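Local coordinates for protein 23S rRNA (guanine(2535)-N(1))-methyltransferase (Streptomyces viridochromogenes, PDB 1O9G) that methylates N1 of guanine 2535 in 23S ribosomal RNA, using S-adenosyl-L-methionine as methyl donor, and so confers resistance to the orthosomycin antibiotic avilamycin, at residues F40-A45 with E228-G233. The protein carries 3 engineered substitutions. Residues are numbered along the deposited sequence; the frame is centred on the assembly and turned at random.
Sequences FQRALA and ERLKIG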
ATOM      1  N   PHE A  40       8.507  -2.267  -1.401  1.00 13.08           N
ATOM      2  CA  PHE A  40       7.849  -3.056  -2.437  1.00 13.53           C
ATOM      3  C   PHE A  40       8.880  -3.805  -3.292  1.00 13.24           C
ATOM      4  O   PHE A  40       8.721  -4.994  -3.588  1.00 13.91           O
ATOM      5  CB  PHE A  40       6.934  -2.182  -3.310  1.00 14.23           C
ATOM      6  CG  PHE A  40       6.235  -2.927  -4.392  1.00 15.46           C
ATOM      7  CD1 PHE A  40       5.257  -3.837  -4.084  1.00 16.08           C
ATOM      8  CD2 PHE A  40       6.577  -2.742  -5.724  1.00 16.42           C
ATOM      9  CE1 PHE A  40       4.612  -4.529  -5.065  1.00 17.21           C
ATOM     10  CE2 PHE A  40       5.930  -3.423  -6.717  1.00 18.54           C
ATOM     11  CZ  PHE A  40       4.952  -4.322  -6.393  1.00 18.28           C
ATOM     12  N   GLN A  41       9.949  -3.118  -3.678  1.00 14.58           N
ATOM     13  CA  GLN A  41      10.995  -3.742  -4.485  1.00 15.68           C
ATOM     14  C   GLN A  41      11.744  -4.832  -3.716  1.00 15.22           C
ATOM     15  O   GLN A  41      12.098  -5.849  -4.287  1.00 17.16           O
ATOM     16  CB  GLN A  41      11.930  -2.685  -5.074  1.00 16.93           C
ATOM     17  CG  GLN A  41      11.235  -1.809  -6.102  1.00 17.97           C
ATOM     18  CD  GLN A  41      12.180  -0.864  -6.780  1.00 22.25           C
ATOM     19  OE1 GLN A  41      13.092  -1.314  -7.475  1.00 26.06           O
ATOM     20  NE2 GLN A  41      12.009   0.430  -6.547  1.00 24.92           N
ATOM     21  N   ARG A  42      11.932  -4.647  -2.408  1.00 15.08           N
ATOM     22  CA  ARG A  42      12.509  -5.696  -1.584  1.00 15.38           C
ATOM     23  C   ARG A  42      11.603  -6.933  -1.548  1.00 14.90           C
ATOM     24  O   ARG A  42      12.080  -8.066  -1.558  1.00 16.21           O
ATOM     25  CB  ARG A  42      12.797  -5.220  -0.147  1.00 16.41           C
ATOM     26  CG  ARG A  42      14.006  -4.294  -0.065  1.00 17.87           C
ATOM     27  CD  ARG A  42      14.226  -3.716   1.312  1.00 20.04           C
ATOM     28  NE  ARG A  42      15.382  -2.821   1.394  1.00 21.22           N
ATOM     29  CZ  ARG A  42      16.316  -2.869   2.328  1.00 24.10           C
ATOM     30  NH1 ARG A  42      16.321  -3.807   3.260  1.00 24.88           N
ATOM     31  NH2 ARG A  42      17.271  -1.959   2.322  1.00 27.66           N
ATOM     32  N   ALA A  43      10.304  -6.724  -1.471  1.00 14.42           N
ATOM     33  CA  ALA A  43       9.382  -7.835  -1.480  1.00 14.55           C
ATOM     34  C   ALA A  43       9.425  -8.570  -2.817  1.00 15.12           C
ATOM     35  O   ALA A  43       9.454  -9.803  -2.870  1.00 16.34           O
ATOM     36  CB  ALA A  43       7.987  -7.355  -1.174  1.00 14.77           C
ATOM     37  N   LEU A  44       9.399  -7.828  -3.920  1.00 15.02           N
ATOM     38  CA  LEU A  44       9.465  -8.452  -5.239  1.00 16.39           C
ATOM     39  C   LEU A  44      10.727  -9.302  -5.354  1.00 16.85           C
ATOM     40  O   LEU A  44      10.697 -10.349  -6.000  1.00 18.20           O
ATOM     41  CB  LEU A  44       9.488  -7.401  -6.347  1.00 18.35           C
ATOM     42  CG  LEU A  44       8.221  -6.593  -6.623  1.00 19.63           C
ATOM     43  CD1 LEU A  44       8.485  -5.644  -7.798  1.00 22.73           C
ATOM     44  CD2 LEU A  44       7.064  -7.497  -6.899  1.00 21.41           C
ATOM     45  N   ALA A  45      11.837  -8.870  -4.743  1.00 16.51           N
ATOM     46  CA  ALA A  45      13.097  -9.597  -4.845  1.00 18.66           C
ATOM     47  C   ALA A  45      13.051 -10.921  -4.120  1.00 18.87           C
ATOM     48  O   ALA A  45      13.889 -11.776  -4.354  1.00 22.84           O
ATOM     49  CB  ALA A  45      14.256  -8.765  -4.326  1.00 19.04           C
ATOM     50  N   GLU A 228      13.616 -10.626   5.996  1.00 22.63           N
ATOM     51  CA  GLU A 228      14.346  -9.363   5.869  1.00 23.72           C
ATOM     52  C   GLU A 228      13.721  -8.269   6.772  1.00 22.40           C
ATOM     53  O   GLU A 228      12.512  -8.263   7.020  1.00 20.85           O
ATOM     54  CB  GLU A 228      14.290  -8.888   4.413  1.00 25.03           C
ATOM     55  CG  GLU A 228      15.390  -7.924   4.021  1.00 27.42           C
ATOM     56  CD  GLU A 228      15.370  -7.567   2.547  1.00 28.03           C
ATOM     57  OE1 GLU A 228      15.215  -8.455   1.687  1.00 31.76           O
ATOM     58  OE2 GLU A 228      15.551  -6.386   2.232  1.00 28.43           O
ATOM     59  N   ARG A 229      14.578  -7.362   7.243  1.00 23.63           N
ATOM     60  CA  ARG A 229      14.201  -6.193   8.011  1.00 23.53           C
ATOM     61  C   ARG A 229      14.886  -4.951   7.460  1.00 24.83           C
ATOM     62  O   ARG A 229      15.938  -5.035   6.855  1.00 27.33           O
ATOM     63  CB  ARG A 229      14.619  -6.355   9.455  1.00 25.18           C
ATOM     64  CG  ARG A 229      13.809  -7.322  10.235  1.00 24.22           C
ATOM     65  CD  ARG A 229      14.329  -7.448  11.640  1.00 26.01           C
ATOM     66  NE  ARG A 229      13.627  -8.474  12.394  1.00 26.43           N
ATOM     67  CZ  ARG A 229      12.421  -8.329  12.921  1.00 25.77           C
ATOM     68  NH1 ARG A 229      11.758  -7.194  12.797  1.00 26.09           N
ATOM     69  NH2 ARG A 229      11.878  -9.337  13.580  1.00 28.57           N
ATOM     70  N   LEU A 230      14.241  -3.803   7.627  1.00 24.07           N
ATOM     71  CA  LEU A 230      14.884  -2.523   7.402  1.00 26.13           C
ATOM     72  C   LEU A 230      14.453  -1.466   8.420  1.00 26.76           C
ATOM     73  O   LEU A 230      13.403  -1.582   9.056  1.00 24.20           O
ATOM     74  CB  LEU A 230      14.727  -2.056   5.945  1.00 28.01           C
ATOM     75  CG  LEU A 230      13.385  -1.499   5.483  1.00 28.67           C
ATOM     76  CD1 LEU A 230      12.980  -0.215   6.206  1.00 30.63           C
ATOM     77  CD2 LEU A 230      13.421  -1.212   3.985  1.00 31.80           C
ATOM     78  N   LYS A 231      15.316  -0.469   8.591  1.00 28.33           N
ATOM     79  CA  LYS A 231      15.084   0.697   9.440  1.00 30.41           C
ATOM     80  C   LYS A 231      15.467   1.931   8.642  1.00 32.43           C
ATOM     81  O   LYS A 231      16.625   2.056   8.220  1.00 35.01           O
ATOM     82  CB  LYS A 231      15.974   0.628  10.680  1.00 33.30           C
ATOM     83  CG  LYS A 231      15.693  -0.567  11.578  1.00 34.12           C
ATOM     84  CD  LYS A 231      16.806  -0.753  12.613  1.00 39.19           C
ATOM     85  CE  LYS A 231      16.739   0.320  13.706  1.00 42.78           C
ATOM     86  NZ  LYS A 231      17.999   0.430  14.503  1.00 49.84           N
ATOM     87  N   ILE A 232      14.502   2.809   8.383  1.00 27.31           N
ATOM     88  CA  ILE A 232      14.758   4.074   7.709  1.00 28.90           C
ATOM     89  C   ILE A 232      14.035   5.155   8.482  1.00 32.17           C
ATOM     90  O   ILE A 232      12.829   5.083   8.663  1.00 32.26           O
ATOM     91  CB  ILE A 232      14.240   4.032   6.250  1.00 30.92           C
ATOM     92  CG1 ILE A 232      14.915   2.896   5.458  1.00 34.79           C
ATOM     93  CG2 ILE A 232      14.433   5.381   5.562  1.00 39.66           C
ATOM     94  CD1 ILE A 232      16.340   3.151   5.086  1.00 42.44           C
ATOM     95  N   GLY A 233      14.779   6.154   8.939  1.00 42.95           N
ATOM     96  CA  GLY A 233      14.222   7.206   9.769  1.00 55.04           C
ATOM     97  C   GLY A 233      13.618   6.630  11.045  1.00 52.35           C
ATOM     98  O   GLY A 233      14.241   5.754  11.725  1.00 51.76           O
TER
HETATM   99  O   HOH W   1      14.719  -8.292  -0.858  1.00 20.02           O
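Arg42 and Glu228 face each other where helix 40-45 packs nearly antiparallel to the edge strand 228-232, their axes 10.6 Å apart at closest approach. Extended from CG to NE, the Arg42 side chain reaches across to the strand, where Glu228 and Leu230 meet it. Its NH1 forms a salt bridge with Glu228 OE2 at 2.9 Å; as a hydrogen bond this is weak, bent to 128°, with the guanidinium and carboxylate planes 49° apart. With CG anti to the backbone N (chi1 -158°) and the chain extended beyond it, Glu228 crosses the arginine at about a right angle, which brings OE2 also to 3.1 Å from Arg42 CD. Leu230 lies over one face of the guanidinium, CD2 offset toward the rim and 3.6 Å from Arg42 NE. A water donates to Arg42 O and, at 2.6 Å, to Glu228 OE1, joining the helix backbone to the same carboxylate. Arg42 NE pairs with Glu38, while Glu228 OE1 forms a salt bridge with Arg46 and OE2 one with Arg5. The contact thus ties the helix to an outermost strand of the Rossmann-like sheet through a charge network, in which two carboxylates probably offset the closeness of Arg5 and Arg42.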